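Local structure of ornithine cyclodeaminase (Methanococcus maripaludis S2, 3C2Q) at residues V53-P58 with R69-G74; K117-E122 with M276-S281; L173-I178 with G251-V256. The protein catalyses the conversion of L-ornithine to L-proline with release of ammonia, and uses NAD(+) as cofactor. All coordinates share one frame; numbering follows the deposited sequence.

Contact 1 of 3, residues V53-P58 with R69-G74; sequences VIVVYP and RKVKKG
The mixed beta-sheet of the N-terminal part is covered here by one of its own connecting loops, with Val71 set down on Val53 and Val55 of strand 53-57. The two strand residues are two positions apart, so both extend from the same face of the sheet. Their side chains start out toward the loop, and that of Val71 starts out toward the strand. One methyl, Val71 CG2, meets both. Val71 CG2 reaches Val53 CG2 at 3.4 Å, which is shorter than usual van der Waals contact. The approach to Val55 CG2 is more relaxed, at 4.3 Å from Val71 CG2. The side chains of Val53 and Val71 cross at about a right angle, and a single branch of each does the touching. Val71 CG1 lies anti to the backbone N (chi1 176°), which puts CG2 beside that nitrogen and on the strand. Val53 points CG2 at the loop, while its CG1 lies anti to the carbonyl carbon.

Strand 53-57 is an inner strand of the sheet, flanked by the antiparallel strands 62-66 and 76-79. Segment 69-74 belongs to the link between those two flanking strands. The link passes over strand 53-57, and Val71 faces inward where it does so. All three valines are buried. Lys66 of strand 62-66 lies against Val55 and Val71, and Leu22 packs on Val53 and Val71. Just before Val71, Arg69 and Lys70 form salt bridges with Asp265 of helix 260-271, tying this loop to the Rossmann part of the same chain.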
loop_
_atom_site.group_PDB
_atom_site.type_symbol
_atom_site.label_atom_id
_atom_site.label_comp_id
_atom_site.label_asym_id
_atom_site.label_seq_id
_atom_site.Cartn_x
_atom_site.Cartn_y
_atom_site.Cartn_z
ATOM N N VAL B 53 8.950 -12.287 -30.993
ATOM C CA VAL B 53 8.516 -13.145 -32.105
ATOM C C VAL B 53 9.472 -14.318 -32.290
ATOM O O VAL B 53 10.610 -14.319 -31.798
ATOM C CB VAL B 53 8.314 -12.373 -33.457
ATOM C CG1 VAL B 53 7.294 -11.272 -33.302
ATOM C CG2 VAL B 53 9.605 -11.821 -33.942
ATOM N N ILE B 54 9.012 -15.313 -33.027
ATOM C CA ILE B 54 9.879 -16.436 -33.277
ATOM C C ILE B 54 10.384 -16.378 -34.722
ATOM O O ILE B 54 9.580 -16.369 -35.675
ATOM C CB ILE B 54 9.159 -17.742 -32.945
ATOM C CG1 ILE B 54 8.902 -17.781 -31.415
ATOM C CG2 ILE B 54 9.980 -18.971 -33.440
ATOM C CD1 ILE B 54 8.233 -19.056 -30.912
ATOM N N VAL B 55 11.701 -16.311 -34.864
ATOM C CA VAL B 55 12.326 -16.243 -36.183
ATOM C C VAL B 55 12.936 -17.632 -36.414
ATOM O O VAL B 55 13.652 -18.154 -35.558
ATOM C CB VAL B 55 13.355 -15.097 -36.249
ATOM C CG1 VAL B 55 14.245 -15.151 -37.512
ATOM C CG2 VAL B 55 12.623 -13.742 -36.151
ATOM N N VAL B 56 12.596 -18.220 -37.558
ATOM C CA VAL B 56 13.056 -19.563 -37.932
ATOM C C VAL B 56 14.094 -19.481 -39.073
ATOM O O VAL B 56 13.964 -18.659 -40.006
ATOM C CB VAL B 56 11.849 -20.445 -38.340
ATOM C CG1 VAL B 56 12.281 -21.874 -38.666
ATOM C CG2 VAL B 56 10.798 -20.448 -37.227
ATOM N N TYR B 57 15.130 -20.301 -38.945
ATOM C CA TYR B 57 16.180 -20.470 -39.946
ATOM C C TYR B 57 16.094 -21.935 -40.399
ATOM O O TYR B 57 16.801 -22.776 -39.875
ATOM C CB TYR B 57 17.534 -20.183 -39.313
ATOM C CG TYR B 57 17.574 -18.840 -38.608
ATOM C CD1 TYR B 57 17.706 -17.658 -39.334
ATOM C CD2 TYR B 57 17.459 -18.756 -37.214
ATOM C CE1 TYR B 57 17.733 -16.419 -38.693
ATOM C CE2 TYR B 57 17.489 -17.513 -36.563
ATOM C CZ TYR B 57 17.623 -16.358 -37.313
ATOM O OH TYR B 57 17.660 -15.127 -36.691
ATOM N N PRO B 58 15.168 -22.244 -41.308
ATOM C CA PRO B 58 14.920 -23.662 -41.565
ATOM C C PRO B 58 16.165 -24.443 -42.004
ATOM O O PRO B 58 16.356 -25.580 -41.548
ATOM C CB PRO B 58 13.830 -23.641 -42.635
ATOM C CG PRO B 58 13.169 -22.287 -42.476
ATOM C CD PRO B 58 14.300 -21.379 -42.120
ATOM N N ARG B 69 12.152 -5.063 -32.638
ATOM C CA ARG B 69 13.111 -4.130 -33.195
ATOM C C ARG B 69 14.386 -4.790 -33.752
ATOM O O ARG B 69 15.178 -4.132 -34.432
ATOM C CB ARG B 69 13.463 -3.031 -32.193
ATOM C CG ARG B 69 14.512 -3.418 -31.227
ATOM C CD ARG B 69 14.821 -2.308 -30.251
ATOM N NE ARG B 69 14.826 -2.957 -28.959
ATOM C CZ ARG B 69 15.892 -3.517 -28.418
ATOM N NH1 ARG B 69 17.085 -3.405 -29.012
ATOM N NH2 ARG B 69 15.768 -4.138 -27.255
ATOM N N LYS B 70 14.604 -6.069 -33.458
ATOM C CA LYS B 70 15.727 -6.779 -34.066
ATOM C C LYS B 70 15.328 -7.645 -35.270
ATOM O O LYS B 70 16.196 -8.239 -35.904
ATOM C CB LYS B 70 16.483 -7.610 -33.040
ATOM C CG LYS B 70 17.337 -6.746 -32.084
ATOM C CD LYS B 70 18.102 -7.634 -31.138
ATOM C CE LYS B 70 18.702 -6.860 -29.976
ATOM N NZ LYS B 70 19.723 -5.897 -30.431
ATOM N N VAL B 71 14.034 -7.710 -35.584
ATOM C CA VAL B 71 13.582 -8.460 -36.773
ATOM C C VAL B 71 14.001 -7.733 -38.068
ATOM O O VAL B 71 13.763 -6.530 -38.211
ATOM C CB VAL B 71 12.070 -8.751 -36.736
ATOM C CG1 VAL B 71 11.582 -9.463 -38.048
ATOM C CG2 VAL B 71 11.733 -9.617 -35.528
ATOM N N LYS B 72 14.646 -8.473 -38.980
ATOM C CA LYS B 72 15.159 -7.903 -40.248
ATOM C C LYS B 72 14.302 -8.294 -41.444
ATOM O O LYS B 72 13.693 -9.352 -41.450
ATOM C CB LYS B 72 16.607 -8.350 -40.500
ATOM C CG LYS B 72 17.602 -7.934 -39.423
ATOM C CD LYS B 72 17.598 -6.408 -39.218
ATOM C CE LYS B 72 18.445 -5.994 -38.010
ATOM N NZ LYS B 72 18.093 -4.609 -37.548
ATOM N N LYS B 73 14.235 -7.417 -42.449
ATOM C CA LYS B 73 13.531 -7.729 -43.691
ATOM C C LYS B 73 13.967 -9.121 -44.136
ATOM O O LYS B 73 15.161 -9.419 -44.121
ATOM C CB LYS B 73 13.869 -6.680 -44.773
ATOM C CG LYS B 73 13.253 -7.030 -46.123
ATOM C CD LYS B 73 13.341 -5.936 -47.148
ATOM C CE LYS B 73 12.424 -6.352 -48.310
ATOM N NZ LYS B 73 12.615 -5.577 -49.559
ATOM N N GLY B 74 13.005 -9.979 -44.468
ATOM C CA GLY B 74 13.301 -11.335 -44.957
ATOM C C GLY B 74 13.359 -12.439 -43.911
ATOM O O GLY B 74 13.353 -13.631 -44.264
#

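Contact 2 of 3, residues K117-E122 with M276-S281; sequences KRIAKE and MVIMLS
Met276, modelled as selenomethionine, sets its terminal methyl against two residues about one helical turn apart, Ile119 and Glu122. Met276 CE lies 4.4 Å from Ile119 CG2. Met276 CE is also 4.0 Å from Glu122 OE1, a van der Waals approach and not a polar bond. A second apolar contact runs beside the first: Ile278 CD1 is 4.4 Å from Ile119 CG2. One methyl of Ile119 thus meets both strand side chains.

The Met276 side chain leaves the strand straight, with CG anti to the backbone N (chi1 179°). It turns only at its end, where chi3 of -136° swings CE onto the helix. Glu122 runs extended beyond CG, and its chain crosses that of Met276 obliquely. Its carboxylate belongs to another partner: OE1 forms a salt bridge with Lys298 of strand 298-303. Lys298 thus probably helps to fix the oxygen that the methyl lies against.

Both segments belong to the Rossmann fold. Strand 276-280 is an inner strand of the six-stranded parallel sheet, between strands 138-142 and 298-303. Helix 112-133 lies on one face of that sheet and leads into strand 138-142. The short axes of 117-122 and 276-280 come within 11.6 Å, and their directions differ by 138°. Side chains at this spacing must reach from both sides to meet. Met276 and Ile278 are alternate residues, so both extend from the sheet face under the helix.

Met123 of the helix packs on both of these strand residues. The side chain of Ile278 is about 8 Å from that of Val327, an NAD(+)-binding residue by similarity.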
loop_
_atom_site.group_PDB
_atom_site.type_symbol
_atom_site.label_atom_id
_atom_site.label_comp_id
_atom_site.label_asym_id
_atom_site.label_seq_id
_atom_site.Cartn_x
_atom_site.Cartn_y
_atom_site.Cartn_z
ATOM N N LYS B 117 14.340 -19.084 5.356
ATOM C CA LYS B 117 15.048 -20.382 5.456
ATOM C C LYS B 117 15.074 -21.115 4.112
ATOM O O LYS B 117 16.146 -21.548 3.644
ATOM C CB LYS B 117 14.380 -21.229 6.552
ATOM C CG LYS B 117 14.966 -22.632 6.726
ATOM C CD LYS B 117 14.434 -23.311 7.978
ATOM C CE LYS B 117 14.863 -24.806 7.936
ATOM N NZ LYS B 117 15.123 -25.330 9.297
ATOM N N ARG B 118 13.902 -21.220 3.482
ATOM C CA ARG B 118 13.759 -21.850 2.163
ATOM C C ARG B 118 14.579 -21.197 1.053
ATOM O O ARG B 118 15.199 -21.906 0.232
ATOM C CB ARG B 118 12.309 -21.858 1.733
ATOM C CG ARG B 118 11.628 -23.184 1.887
ATOM C CD ARG B 118 10.601 -23.234 2.992
ATOM N NE ARG B 118 9.227 -22.897 2.600
ATOM C CZ ARG B 118 8.720 -22.860 1.361
ATOM N NH1 ARG B 118 9.460 -23.145 0.310
ATOM N NH2 ARG B 118 7.437 -22.525 1.181
ATOM N N ILE B 119 14.544 -19.861 0.979
ATOM C CA ILE B 119 15.364 -19.109 0.000
ATOM C C ILE B 119 16.851 -19.333 0.241
ATOM O O ILE B 119 17.622 -19.529 -0.723
ATOM C CB ILE B 119 15.045 -17.566 0.004
ATOM C CG1 ILE B 119 13.630 -17.309 -0.552
ATOM C CG2 ILE B 119 16.110 -16.768 -0.744
ATOM C CD1 ILE B 119 13.055 -15.957 -0.099
ATOM N N ALA B 120 17.258 -19.303 1.506
ATOM C CA ALA B 120 18.680 -19.499 1.833
ATOM C C ALA B 120 19.163 -20.930 1.442
ATOM O O ALA B 120 20.254 -21.088 0.902
ATOM C CB ALA B 120 18.926 -19.242 3.312
ATOM N N LYS B 121 18.331 -21.939 1.690
ATOM C CA LYS B 121 18.673 -23.318 1.301
ATOM C C LYS B 121 18.852 -23.421 -0.224
ATOM O O LYS B 121 19.825 -24.030 -0.715
ATOM C CB LYS B 121 17.609 -24.307 1.746
ATOM C CG LYS B 121 17.956 -25.779 1.370
ATOM C CD LYS B 121 18.967 -26.364 2.372
ATOM C CE LYS B 121 20.036 -27.255 1.700
ATOM N NZ LYS B 121 21.288 -27.309 2.550
ATOM N N GLU B 122 17.907 -22.845 -0.972
ATOM C CA GLU B 122 18.028 -22.835 -2.415
ATOM C C GLU B 122 19.259 -22.072 -2.928
ATOM O O GLU B 122 19.949 -22.556 -3.840
ATOM C CB GLU B 122 16.741 -22.344 -3.074
ATOM C CG GLU B 122 16.535 -22.990 -4.426
ATOM C CD GLU B 122 15.192 -22.665 -5.063
ATOM O OE1 GLU B 122 14.269 -22.178 -4.339
ATOM O OE2 GLU B 122 15.070 -22.910 -6.298
HETATM N N MSE B 276 18.515 -18.631 -10.771
HETATM C CA MSE B 276 17.621 -17.873 -9.878
HETATM C C MSE B 276 17.849 -16.380 -10.027
HETATM O O MSE B 276 18.987 -15.927 -10.198
HETATM C CB MSE B 276 17.842 -18.273 -8.417
HETATM C CG MSE B 276 16.962 -17.511 -7.385
HETATM SE SE MSE B 276 17.377 -18.232 -5.572
HETATM C CE MSE B 276 15.604 -18.422 -4.808
ATOM N N VAL B 277 16.764 -15.610 -9.941
ATOM C CA VAL B 277 16.873 -14.158 -9.963
ATOM C C VAL B 277 16.128 -13.644 -8.738
ATOM O O VAL B 277 14.986 -14.033 -8.509
ATOM C CB VAL B 277 16.271 -13.541 -11.216
ATOM C CG1 VAL B 277 16.293 -11.974 -11.086
ATOM C CG2 VAL B 277 17.052 -14.005 -12.476
ATOM N N ILE B 278 16.808 -12.867 -7.907
ATOM C CA ILE B 278 16.183 -12.283 -6.725
ATOM C C ILE B 278 16.070 -10.773 -6.937
ATOM O O ILE B 278 17.077 -10.094 -7.155
ATOM C CB ILE B 278 16.974 -12.546 -5.432
ATOM C CG1 ILE B 278 17.143 -14.048 -5.209
ATOM C CG2 ILE B 278 16.221 -11.895 -4.232
ATOM C CD1 ILE B 278 17.996 -14.444 -4.009
HETATM N N MSE B 279 14.843 -10.263 -6.892
HETATM C CA MSE B 279 14.578 -8.857 -7.183
HETATM C C MSE B 279 14.319 -8.175 -5.857
HETATM O O MSE B 279 13.472 -8.658 -5.097
HETATM C CB MSE B 279 13.328 -8.725 -8.054
HETATM C CG MSE B 279 13.485 -9.399 -9.408
HETATM SE SE MSE B 279 11.692 -9.881 -10.067
HETATM C CE MSE B 279 12.360 -10.487 -11.844
ATOM N N LEU B 280 15.051 -7.084 -5.568
ATOM C CA LEU B 280 15.023 -6.465 -4.231
ATOM C C LEU B 280 14.614 -4.990 -4.316
ATOM O O LEU B 280 15.406 -4.146 -4.743
ATOM C CB LEU B 280 16.403 -6.556 -3.553
ATOM C CG LEU B 280 17.037 -7.947 -3.365
ATOM C CD1 LEU B 280 18.527 -7.896 -2.985
ATOM C CD2 LEU B 280 16.215 -8.649 -2.284
ATOM N N SER B 281 13.371 -4.692 -3.930
ATOM C CA SER B 281 12.918 -3.302 -3.808
ATOM C C SER B 281 13.133 -2.424 -5.056
ATOM O O SER B 281 13.757 -1.345 -4.986
ATOM C CB SER B 281 13.617 -2.649 -2.596
ATOM O OG SER B 281 12.856 -1.543 -2.186
#

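Contact 3 of 3, residues L173-I178 with G251-V256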
loop_
_atom_site.group_PDB
_atom_site.type_symbol
_atom_site.label_atom_id
_atom_site.label_comp_id
_atom_site.label_asym_id
_atom_site.label_seq_id
_atom_site.Cartn_x
_atom_site.Cartn_y
_atom_site.Cartn_z
ATOM N N LEU B 173 21.280 2.806 -7.055
ATOM C CA LEU B 173 21.841 1.752 -6.234
ATOM C C LEU B 173 23.382 1.877 -6.093
ATOM O O LEU B 173 23.923 1.859 -4.979
ATOM C CB LEU B 173 21.508 0.362 -6.762
ATOM C CG LEU B 173 22.214 -0.737 -5.934
ATOM C CD1 LEU B 173 21.638 -0.827 -4.502
ATOM C CD2 LEU B 173 22.146 -2.078 -6.544
ATOM N N ALA B 174 24.067 1.948 -7.227
ATOM C CA ALA B 174 25.540 2.028 -7.215
ATOM C C ALA B 174 26.039 3.253 -6.491
ATOM O O ALA B 174 26.974 3.145 -5.678
ATOM C CB ALA B 174 26.107 1.981 -8.636
ATOM N N THR B 175 25.431 4.406 -6.747
ATOM C CA THR B 175 25.957 5.642 -6.171
ATOM C C THR B 175 25.653 5.781 -4.678
ATOM O O THR B 175 26.470 6.337 -3.951
ATOM C CB THR B 175 25.539 6.938 -6.934
ATOM O OG1 THR B 175 24.100 7.094 -6.890
ATOM C CG2 THR B 175 26.032 6.879 -8.395
ATOM N N HIS B 176 24.500 5.271 -4.214
ATOM C CA HIS B 176 24.261 5.233 -2.754
ATOM C C HIS B 176 25.087 4.201 -2.017
ATOM O O HIS B 176 25.486 4.454 -0.873
ATOM C CB HIS B 176 22.765 5.133 -2.379
ATOM C CG HIS B 176 21.976 6.365 -2.757
ATOM N ND1 HIS B 176 22.223 7.611 -2.210
ATOM C CD2 HIS B 176 20.949 6.534 -3.625
ATOM C CE1 HIS B 176 21.375 8.490 -2.720
ATOM N NE2 HIS B 176 20.609 7.865 -3.599
ATOM N N ASP B 177 25.324 3.049 -2.646
ATOM C CA ASP B 177 26.277 2.067 -2.113
ATOM C C ASP B 177 27.639 2.772 -1.908
ATOM O O ASP B 177 28.281 2.662 -0.853
ATOM C CB ASP B 177 26.424 0.874 -3.060
ATOM C CG ASP B 177 27.576 -0.080 -2.662
ATOM O OD1 ASP B 177 27.548 -0.707 -1.562
ATOM O OD2 ASP B 177 28.506 -0.230 -3.486
ATOM N N ILE B 178 28.049 3.536 -2.913
ATOM C CA ILE B 178 29.349 4.199 -2.864
ATOM C C ILE B 178 29.364 5.345 -1.860
ATOM O O ILE B 178 30.343 5.502 -1.119
ATOM C CB ILE B 178 29.795 4.609 -4.300
ATOM C CG1 ILE B 178 30.161 3.328 -5.057
ATOM C CG2 ILE B 178 31.003 5.628 -4.217
ATOM C CD1 ILE B 178 30.193 3.443 -6.591
ATOM N N GLY B 251 23.479 12.942 -12.525
ATOM C CA GLY B 251 24.883 12.598 -12.410
ATOM C C GLY B 251 25.156 11.125 -12.570
ATOM O O GLY B 251 25.602 10.476 -11.610
ATOM N N PRO B 252 24.939 10.569 -13.790
ATOM C CA PRO B 252 25.194 9.150 -13.871
ATOM C C PRO B 252 26.704 8.978 -13.839
ATOM O O PRO B 252 27.404 9.759 -14.478
ATOM C CB PRO B 252 24.670 8.767 -15.267
ATOM C CG PRO B 252 24.791 9.995 -16.050
ATOM C CD PRO B 252 24.544 11.150 -15.082
ATOM N N ILE B 253 27.191 7.960 -13.156
ATOM C CA ILE B 253 28.618 7.653 -13.175
ATOM C C ILE B 253 29.013 6.991 -14.504
ATOM O O ILE B 253 28.146 6.552 -15.281
ATOM C CB ILE B 253 29.032 6.787 -11.946
ATOM C CG1 ILE B 253 28.159 5.525 -11.867
ATOM C CG2 ILE B 253 28.947 7.653 -10.673
ATOM C CD1 ILE B 253 28.719 4.384 -11.055
ATOM N N PRO B 254 30.321 6.967 -14.810
ATOM C CA PRO B 254 30.677 6.506 -16.155
ATOM C C PRO B 254 30.236 5.075 -16.482
ATOM O O PRO B 254 30.005 4.778 -17.651
ATOM C CB PRO B 254 32.211 6.670 -16.186
ATOM C CG PRO B 254 32.491 7.759 -15.122
ATOM C CD PRO B 254 31.501 7.427 -14.040
ATOM N N ASP B 255 30.086 4.205 -15.483
ATOM C CA ASP B 255 29.673 2.823 -15.732
ATOM C C ASP B 255 28.225 2.671 -16.274
ATOM O O ASP B 255 27.862 1.618 -16.797
ATOM C CB ASP B 255 29.796 1.964 -14.456
ATOM C CG ASP B 255 31.216 1.953 -13.860
ATOM O OD1 ASP B 255 31.788 0.843 -13.714
ATOM O OD2 ASP B 255 31.718 3.033 -13.502
ATOM N N VAL B 256 27.409 3.715 -16.137
ATOM C CA VAL B 256 25.981 3.636 -16.455
ATOM C C VAL B 256 25.772 3.601 -17.974
ATOM O O VAL B 256 26.399 4.390 -18.704
ATOM C CB VAL B 256 25.241 4.834 -15.797
ATOM C CG1 VAL B 256 23.826 5.039 -16.397
ATOM C CG2 VAL B 256 25.154 4.595 -14.257
#
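Thr175 and Ile253 meet methyl to methyl, with Thr175 CG2 3.8 Å from Ile253 CG2. The two side chains lie alongside each other and run in opposite senses. In each, the touching methyl lies anti to the carbonyl carbon, beside the backbone N. Thr175 has chi1 of 63°, which keeps OG1 off the apolar side. That hydroxyl is hydrogen-bonded to Asn171 O, one turn back in the helix, and to His204 NE2. These two bonds probably help to hold the methyl facing the loop.

Ile253 has a similar first torsion, chi1 54°, with CG1 between the backbone N and the carbonyl carbon. From there the chain carries Ile253 CD1 to within 4.3 Å of Ala174 CB. Ile253 also starts a type I turn, closed by the bond from Val256 N to Ile253 O at 3.1 Å.

Asn171, by similarity an NAD(+)-binding residue, fastens the loop to the start of helix 171-183. Its OD1 accepts from Ile253 N, and its ND2 donates to Gly251 O. Leu243 of strand 241-244 packs on both Ala174 and Ile253, and helix 203-214 meets Thr175 through Ile208 and Ile253 through Ile211.

How the contacts relate
Contact 1 comes first along the chain and closes before the others open. Contact 3 is nested inside the long loop that contact 2 closes. Contact 1 belongs to the N-terminal mixed sheet. Its centre is about 35 Å from that of contact 2 and about 36 Å from that of contact 3. Contacts 2 and 3 share the Rossmann fold, with centres about 25 Å apart and nearest atoms about 7 Å apart. Contact 2 joins a helix to an inner strand; contact 3 lies by strand 241-244, the outermost on that side within this chain. Across the assembly, segment 69-74 reaches segment 251-256 of a neighbouring subunit, where Arg69 packs on Pro252.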